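Local structure of GDP-mannose-dependent alpha-(1-6)-phosphatidylinositol monomannoside mannosyltransferase (Corynebacterium glutamicum, 3OKC) at residues D142-I147 with P163-L168; L100-A105 with G138-V143. The protein belongs to the GT-B glycosyltransferases, enzymes built from two Rossmann-like domains that face each other across a cleft. All coordinates share one frame; numbering follows the deposited sequence.

Interaction 1 of 2, residues D142-I147 with P163-L168; sequences DVLTYI and PTFEHL
L144 and Y146 each give both backbone N and O to the neighbouring strand, joining 142-147 to 163-168 as parallel strands in register. L144 N bonds T164 O and its O receives E166 N at 2.9 Å; Y146 N likewise bonds E166 O, and its O receives L168 N. Two donors of T164 grip D142 O from opposite faces of the carbonyl plane, N at 3.0 Å and OG1 at 3.3 Å. The threonine hydroxyl gets there because it sits between its own backbone N and carbonyl carbon (chi1 60°). At the far end H167 NE2 reaches I147 O at 3.0 Å, in a bent bond (132° at the hydrogen) from above the carbonyl plane, while R371 takes ND1.

On the face carrying L144, Y146, F165 and H167, rings and apolar groups meet. The same choice of torsion in Y146 (chi1 60°) swings its ring over the neighbouring strand, where H167 CA lies over one face, 3.9 Å from the centroid, as a CH-pi contact. Y146 OH finds its partner in Q149. F165 and L144 lie side by side, CD1 to CD1 3.9 Å.

On the face of V143, T145, T164 and E166, V143 CG1 meets E166 CG at 3.7 Å, so the glutamate lends its aliphatic part while its carboxylate leads away. T145 CB packs on CB of L168, just past the strand, at 3.8 Å, and T145 OG1 bonds S116.

Strand 164-167 is an edge strand of the seven-stranded sheet, and strand 112-116 flanks 143-146 on its other side. Helix 149-159, the crossover of this beta-alpha-beta unit, covers L144, Y146 and F165; helix 20-29 covers T145 and L168.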
ATOM      1  N   ASP A 142      16.108 -16.994   3.128  1.00 21.88           N
ATOM      2  CA  ASP A 142      17.327 -16.201   3.299  1.00 21.78           C
ATOM      3  C   ASP A 142      17.029 -14.712   3.506  1.00 21.06           C
ATOM      4  O   ASP A 142      17.722 -14.037   4.271  1.00 21.48           O
ATOM      5  CB  ASP A 142      18.259 -16.395   2.096  1.00 21.98           C
ATOM      6  CG  ASP A 142      18.494 -17.867   1.767  1.00 22.47           C
ATOM      7  OD1 ASP A 142      19.092 -18.586   2.598  1.00 23.87           O
ATOM      8  OD2 ASP A 142      18.077 -18.311   0.678  1.00 21.45           O
ATOM      9  N   VAL A 143      16.004 -14.207   2.820  1.00 19.76           N
ATOM     10  CA  VAL A 143      15.608 -12.800   2.913  1.00 19.12           C
ATOM     11  C   VAL A 143      14.107 -12.686   3.182  1.00 18.47           C
ATOM     12  O   VAL A 143      13.288 -13.212   2.422  1.00 18.04           O
ATOM     13  CB  VAL A 143      15.980 -11.990   1.628  1.00 18.95           C
ATOM     14  CG1 VAL A 143      15.571 -10.527   1.767  1.00 18.27           C
ATOM     15  CG2 VAL A 143      17.474 -12.089   1.317  1.00 19.23           C
ATOM     16  N   LEU A 144      13.759 -12.008   4.271  1.00 18.39           N
ATOM     17  CA  LEU A 144      12.366 -11.747   4.626  1.00 17.67           C
ATOM     18  C   LEU A 144      12.122 -10.243   4.500  1.00 17.24           C
ATOM     19  O   LEU A 144      12.725  -9.448   5.228  1.00 17.92           O
ATOM     20  CB  LEU A 144      12.086 -12.247   6.052  1.00 18.22           C
ATOM     21  CG  LEU A 144      10.687 -12.560   6.616  1.00 18.48           C
ATOM     22  CD1 LEU A 144       9.924 -11.292   7.025  1.00 18.55           C
ATOM     23  CD2 LEU A 144       9.844 -13.446   5.685  1.00 18.01           C
ATOM     24  N   THR A 145      11.270  -9.852   3.557  1.00 16.16           N
ATOM     25  CA  THR A 145      10.941  -8.441   3.368  1.00 15.79           C
ATOM     26  C   THR A 145       9.692  -8.027   4.165  1.00 15.74           C
ATOM     27  O   THR A 145       8.805  -8.846   4.425  1.00 15.38           O
ATOM     28  CB  THR A 145      10.811  -8.030   1.859  1.00 15.39           C
ATOM     29  OG1 THR A 145       9.515  -8.372   1.357  1.00 15.18           O
ATOM     30  CG2 THR A 145      11.894  -8.684   0.993  1.00 14.79           C
ATOM     31  N   TYR A 146       9.648  -6.757   4.560  1.00 15.78           N
ATOM     32  CA  TYR A 146       8.549  -6.221   5.354  1.00 15.99           C
ATOM     33  C   TYR A 146       8.184  -4.821   4.869  1.00 16.15           C
ATOM     34  O   TYR A 146       9.041  -4.096   4.354  1.00 16.03           O
ATOM     35  CB  TYR A 146       8.909  -6.204   6.846  1.00 16.57           C
ATOM     36  CG  TYR A 146      10.127  -5.371   7.189  1.00 17.01           C
ATOM     37  CD1 TYR A 146      10.006  -4.017   7.519  1.00 17.09           C
ATOM     38  CD2 TYR A 146      11.401  -5.939   7.190  1.00 16.70           C
ATOM     39  CE1 TYR A 146      11.124  -3.249   7.840  1.00 17.71           C
ATOM     40  CE2 TYR A 146      12.524  -5.182   7.504  1.00 17.51           C
ATOM     41  CZ  TYR A 146      12.380  -3.840   7.827  1.00 18.54           C
ATOM     42  OH  TYR A 146      13.499  -3.097   8.144  1.00 19.66           O
ATOM     43  N   ILE A 147       6.915  -4.449   5.036  1.00 16.30           N
ATOM     44  CA  ILE A 147       6.415  -3.163   4.534  1.00 16.61           C
ATOM     45  C   ILE A 147       6.701  -1.981   5.473  1.00 17.42           C
ATOM     46  O   ILE A 147       6.898  -0.856   5.004  1.00 17.75           O
ATOM     47  CB  ILE A 147       4.902  -3.212   4.122  1.00 16.56           C
ATOM     48  CG1 ILE A 147       3.992  -3.371   5.346  1.00 16.83           C
ATOM     49  CG2 ILE A 147       4.660  -4.309   3.066  1.00 15.42           C
ATOM     50  CD1 ILE A 147       2.518  -3.120   5.073  1.00 17.55           C
ATOM     51  N   PRO A 163      16.771 -15.569   8.821  1.00 25.96           N
ATOM     52  CA  PRO A 163      16.830 -14.709   7.640  1.00 25.08           C
ATOM     53  C   PRO A 163      17.326 -13.296   7.948  1.00 25.06           C
ATOM     54  O   PRO A 163      17.257 -12.844   9.095  1.00 25.24           O
ATOM     55  CB  PRO A 163      15.374 -14.673   7.158  1.00 24.25           C
ATOM     56  CG  PRO A 163      14.547 -14.944   8.368  1.00 24.47           C
ATOM     57  CD  PRO A 163      15.418 -15.589   9.416  1.00 25.55           C
ATOM     58  N   THR A 164      17.842 -12.621   6.923  1.00 24.58           N
ATOM     59  CA  THR A 164      18.105 -11.192   7.000  1.00 24.80           C
ATOM     60  C   THR A 164      16.818 -10.443   6.627  1.00 23.50           C
ATOM     61  O   THR A 164      16.136 -10.796   5.665  1.00 22.56           O
ATOM     62  CB  THR A 164      19.287 -10.759   6.098  1.00 25.29           C
ATOM     63  OG1 THR A 164      18.992 -11.077   4.735  1.00 25.78           O
ATOM     64  CG2 THR A 164      20.570 -11.480   6.504  1.00 26.46           C
ATOM     65  N   PHE A 165      16.487  -9.421   7.409  1.00 23.46           N
ATOM     66  CA  PHE A 165      15.235  -8.694   7.248  1.00 22.79           C
ATOM     67  C   PHE A 165      15.428  -7.414   6.441  1.00 22.74           C
ATOM     68  O   PHE A 165      16.247  -6.566   6.803  1.00 23.54           O
ATOM     69  CB  PHE A 165      14.621  -8.389   8.618  1.00 23.11           C
ATOM     70  CG  PHE A 165      14.192  -9.619   9.379  1.00 22.72           C
ATOM     71  CD1 PHE A 165      12.897 -10.110   9.257  1.00 21.79           C
ATOM     72  CD2 PHE A 165      15.080 -10.281  10.217  1.00 23.07           C
ATOM     73  CE1 PHE A 165      12.497 -11.241   9.958  1.00 21.92           C
ATOM     74  CE2 PHE A 165      14.688 -11.416  10.919  1.00 23.22           C
ATOM     75  CZ  PHE A 165      13.393 -11.895  10.789  1.00 22.72           C
ATOM     76  N   GLU A 166      14.672  -7.285   5.351  1.00 21.86           N
ATOM     77  CA  GLU A 166      14.836  -6.167   4.419  1.00 21.74           C
ATOM     78  C   GLU A 166      13.550  -5.363   4.231  1.00 20.93           C
ATOM     79  O   GLU A 166      12.484  -5.928   3.983  1.00 20.19           O
ATOM     80  CB  GLU A 166      15.342  -6.667   3.056  1.00 21.75           C
ATOM     81  CG  GLU A 166      16.745  -7.295   3.070  1.00 23.92           C
ATOM     82  CD  GLU A 166      17.864  -6.288   3.318  1.00 27.19           C
ATOM     83  OE1 GLU A 166      17.728  -5.110   2.910  1.00 29.03           O
ATOM     84  OE2 GLU A 166      18.891  -6.676   3.916  1.00 28.53           O
ATOM     85  N   HIS A 167      13.663  -4.041   4.336  1.00 20.86           N
ATOM     86  CA  HIS A 167      12.519  -3.146   4.173  1.00 20.30           C
ATOM     87  C   HIS A 167      12.132  -2.990   2.693  1.00 19.42           C
ATOM     88  O   HIS A 167      12.887  -2.420   1.900  1.00 19.47           O
ATOM     89  CB  HIS A 167      12.826  -1.782   4.811  1.00 21.14           C
ATOM     90  CG  HIS A 167      11.642  -0.867   4.903  1.00 21.57           C
ATOM     91  ND1 HIS A 167      11.685   0.446   4.488  1.00 22.60           N
ATOM     92  CD2 HIS A 167      10.384  -1.074   5.360  1.00 21.74           C
ATOM     93  CE1 HIS A 167      10.506   1.010   4.688  1.00 23.00           C
ATOM     94  NE2 HIS A 167       9.699   0.107   5.214  1.00 22.69           N
ATOM     95  N   LEU A 168      10.958  -3.499   2.327  1.00 18.42           N
ATOM     96  CA  LEU A 168      10.486  -3.405   0.941  1.00 17.65           C
ATOM     97  C   LEU A 168       8.988  -3.080   0.842  1.00 17.45           C
ATOM     98  O   LEU A 168       8.177  -3.940   0.471  1.00 17.17           O
ATOM     99  CB  LEU A 168      10.841  -4.678   0.152  1.00 17.13           C
ATOM    100  CG  LEU A 168      10.833  -4.610  -1.381  1.00 16.62           C
ATOM    101  CD1 LEU A 168      12.001  -3.776  -1.915  1.00 16.96           C
ATOM    102  CD2 LEU A 168      10.842  -6.004  -1.990  1.00 16.10           C
TER
HETATM  103  O   HOH W   1       7.485  -6.875   2.021  1.00 11.44           O

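Interaction 2 of 2, residues L100-A105 with G138-V143; sequences LMAGTA and GTEVDV
Two neighbouring helical connections of the Rossmann-like domain meet here, with A102 and G103 in the first turn of helix 102-108 set against E140 and V141, where the chain passes from helix 128-140 toward strand 143-146. The backbones come close at A102 and E140, whose CA atoms are 5.7 Å apart, and the small A102 and G103 make that possible. The methyl of A102 points at the partner segment and rests 3.7 Å from E140 CB; it also touches V141, CB to CG2 4.0 Å. V141 is beta-branched and apolar, as befits a residue that packs on V113 and A115 of the sheet.

E140 does the polar work. Its CG stands beside the backbone N (chi1 -68°) and the chain is extended beyond it, carrying the carboxylate across the start of the other helix. OE1 lies 3.2 Å from G103 N, a weak and clearly bent hydrogen bond (132° at the hydrogen). With no side chain on G103, the carboxylate can lie close to the backbone, and E140 CD comes within 4.0 Å of G103 CA. A negative group at the N-terminal end of a helix would probably be favoured by the helix dipole as well. L100 O, itself an acceptor, is linked to the carboxylate through a water that donates to L100 O at 2.7 Å and weakly to E140 OE2.

A102 rests on strands 112-116 and 89-92 and V141 on 112-116, consistent with successive beta-alpha-beta crossovers on one face of the parallel sheet, as expected of a Rossmann-like domain.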
ATOM      1  N   LEU A 100       6.368 -21.985   2.597  1.00 16.34           N
ATOM      2  CA  LEU A 100       6.636 -23.307   3.179  1.00 17.22           C
ATOM      3  C   LEU A 100       7.253 -24.266   2.154  1.00 17.40           C
ATOM      4  O   LEU A 100       7.711 -25.350   2.508  1.00 18.07           O
ATOM      5  CB  LEU A 100       5.367 -23.918   3.791  1.00 17.77           C
ATOM      6  CG  LEU A 100       4.866 -23.358   5.135  1.00 18.50           C
ATOM      7  CD1 LEU A 100       3.478 -23.895   5.474  1.00 18.20           C
ATOM      8  CD2 LEU A 100       5.846 -23.632   6.282  1.00 18.30           C
ATOM      9  N   MET A 101       7.256 -23.847   0.888  1.00 17.15           N
ATOM     10  CA  MET A 101       7.901 -24.571  -0.209  1.00 17.36           C
ATOM     11  C   MET A 101       9.357 -24.145  -0.398  1.00 17.15           C
ATOM     12  O   MET A 101      10.021 -24.599  -1.333  1.00 17.58           O
ATOM     13  CB  MET A 101       7.144 -24.340  -1.522  1.00 16.97           C
ATOM     14  CG  MET A 101       5.694 -24.806  -1.523  1.00 17.33           C
ATOM     15  SD  MET A 101       5.111 -25.248  -3.175  1.00 18.31           S
ATOM     16  CE  MET A 101       4.822 -23.637  -3.909  1.00 15.91           C
ATOM     17  N   ALA A 102       9.851 -23.279   0.487  1.00 16.82           N
ATOM     18  CA  ALA A 102      11.210 -22.738   0.378  1.00 16.85           C
ATOM     19  C   ALA A 102      12.307 -23.803   0.452  1.00 17.76           C
ATOM     20  O   ALA A 102      13.355 -23.659  -0.188  1.00 18.24           O
ATOM     21  CB  ALA A 102      11.443 -21.661   1.420  1.00 16.51           C
ATOM     22  N   GLY A 103      12.067 -24.856   1.238  1.00 18.17           N
ATOM     23  CA  GLY A 103      12.964 -26.009   1.311  1.00 18.72           C
ATOM     24  C   GLY A 103      13.193 -26.662  -0.042  1.00 18.81           C
ATOM     25  O   GLY A 103      14.334 -26.911  -0.430  1.00 19.39           O
ATOM     26  N   THR A 104      12.104 -26.928  -0.759  1.00 18.33           N
ATOM     27  CA  THR A 104      12.157 -27.504  -2.102  1.00 18.46           C
ATOM     28  C   THR A 104      12.934 -26.624  -3.085  1.00 18.12           C
ATOM     29  O   THR A 104      13.656 -27.140  -3.935  1.00 18.74           O
ATOM     30  CB  THR A 104      10.733 -27.784  -2.653  1.00 18.20           C
ATOM     31  OG1 THR A 104      10.072 -28.727  -1.803  1.00 18.60           O
ATOM     32  CG2 THR A 104      10.779 -28.345  -4.076  1.00 18.33           C
ATOM     33  N   ALA A 105      12.775 -25.305  -2.966  1.00 17.52           N
ATOM     34  CA  ALA A 105      13.490 -24.337  -3.806  1.00 17.21           C
ATOM     35  C   ALA A 105      15.006 -24.489  -3.668  1.00 18.08           C
ATOM     36  O   ALA A 105      15.723 -24.521  -4.673  1.00 18.19           O
ATOM     37  CB  ALA A 105      13.054 -22.906  -3.477  1.00 16.27           C
ATOM     38  N   GLY A 138      10.842 -18.985   8.320  1.00 24.61           N
ATOM     39  CA  GLY A 138      12.052 -18.261   8.702  1.00 25.01           C
ATOM     40  C   GLY A 138      13.347 -19.050   8.596  1.00 25.75           C
ATOM     41  O   GLY A 138      14.367 -18.505   8.181  1.00 25.82           O
ATOM     42  N   THR A 139      13.306 -20.333   8.963  1.00 26.50           N
ATOM     43  CA  THR A 139      14.485 -21.203   8.878  1.00 27.43           C
ATOM     44  C   THR A 139      14.893 -21.550   7.438  1.00 27.11           C
ATOM     45  O   THR A 139      16.048 -21.876   7.183  1.00 27.94           O
ATOM     46  CB  THR A 139      14.322 -22.516   9.704  1.00 28.31           C
ATOM     47  OG1 THR A 139      13.252 -23.306   9.171  1.00 28.87           O
ATOM     48  CG2 THR A 139      14.033 -22.211  11.165  1.00 28.99           C
ATOM     49  N   GLU A 140      13.952 -21.460   6.502  1.00 26.30           N
ATOM     50  CA  GLU A 140      14.190 -21.864   5.114  1.00 26.13           C
ATOM     51  C   GLU A 140      14.411 -20.694   4.153  1.00 24.95           C
ATOM     52  O   GLU A 140      14.869 -20.886   3.022  1.00 24.99           O
ATOM     53  CB  GLU A 140      13.033 -22.734   4.621  1.00 25.80           C
ATOM     54  CG  GLU A 140      12.963 -24.100   5.296  1.00 27.84           C
ATOM     55  CD  GLU A 140      11.726 -24.895   4.908  1.00 28.25           C
ATOM     56  OE1 GLU A 140      10.874 -24.369   4.148  1.00 29.99           O
ATOM     57  OE2 GLU A 140      11.608 -26.053   5.369  1.00 30.90           O
ATOM     58  N   VAL A 141      14.087 -19.487   4.614  1.00 23.92           N
ATOM     59  CA  VAL A 141      14.154 -18.277   3.804  1.00 22.66           C
ATOM     60  C   VAL A 141      15.405 -17.462   4.157  1.00 22.76           C
ATOM     61  O   VAL A 141      15.725 -17.274   5.337  1.00 23.51           O
ATOM     62  CB  VAL A 141      12.858 -17.431   3.975  1.00 22.09           C
ATOM     63  CG1 VAL A 141      13.063 -16.000   3.546  1.00 22.08           C
ATOM     64  CG2 VAL A 141      11.708 -18.049   3.195  1.00 21.47           C
ATOM     65  N   ASP A 142      16.108 -16.994   3.128  1.00 21.88           N
ATOM     66  CA  ASP A 142      17.327 -16.201   3.299  1.00 21.78           C
ATOM     67  C   ASP A 142      17.029 -14.712   3.506  1.00 21.06           C
ATOM     68  O   ASP A 142      17.722 -14.037   4.271  1.00 21.48           O
ATOM     69  CB  ASP A 142      18.259 -16.395   2.096  1.00 21.98           C
ATOM     70  CG  ASP A 142      18.494 -17.867   1.767  1.00 22.47           C
ATOM     71  OD1 ASP A 142      19.092 -18.586   2.598  1.00 23.87           O
ATOM     72  OD2 ASP A 142      18.077 -18.311   0.678  1.00 21.45           O
ATOM     73  N   VAL A 143      16.004 -14.207   2.820  1.00 19.76           N
ATOM     74  CA  VAL A 143      15.608 -12.800   2.913  1.00 19.12           C
ATOM     75  C   VAL A 143      14.107 -12.686   3.182  1.00 18.47           C
ATOM     76  O   VAL A 143      13.288 -13.212   2.422  1.00 18.04           O
ATOM     77  CB  VAL A 143      15.980 -11.990   1.628  1.00 18.95           C
ATOM     78  CG1 VAL A 143      15.571 -10.527   1.767  1.00 18.27           C
ATOM     79  CG2 VAL A 143      17.474 -12.089   1.317  1.00 19.23           C
TER
HETATM   80  O   HOH W   2       8.206 -26.673   4.833  1.00 30.51           O

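Interactions 1 and 2 lie about 13 Å apart, centre to centre, and share D142 and V143, at the junction where helix 128-140 gives way to strand 143-146. P163, a residue of interaction 1, touches the 138-143 segment of interaction 2: its CB is 3.2 Å from V141 O and its CD 3.3 Å from G138 O, both plain packing. D142 binds the two regions further, its carboxylate forming a salt bridge with K106 of helix 102-108 and accepting from V113 N. Interaction 2 thus sits just before strand 143-146, whereas interaction 1 runs along it and just past its end, where the side chain of I147 is about 8 Å from the bound GDP.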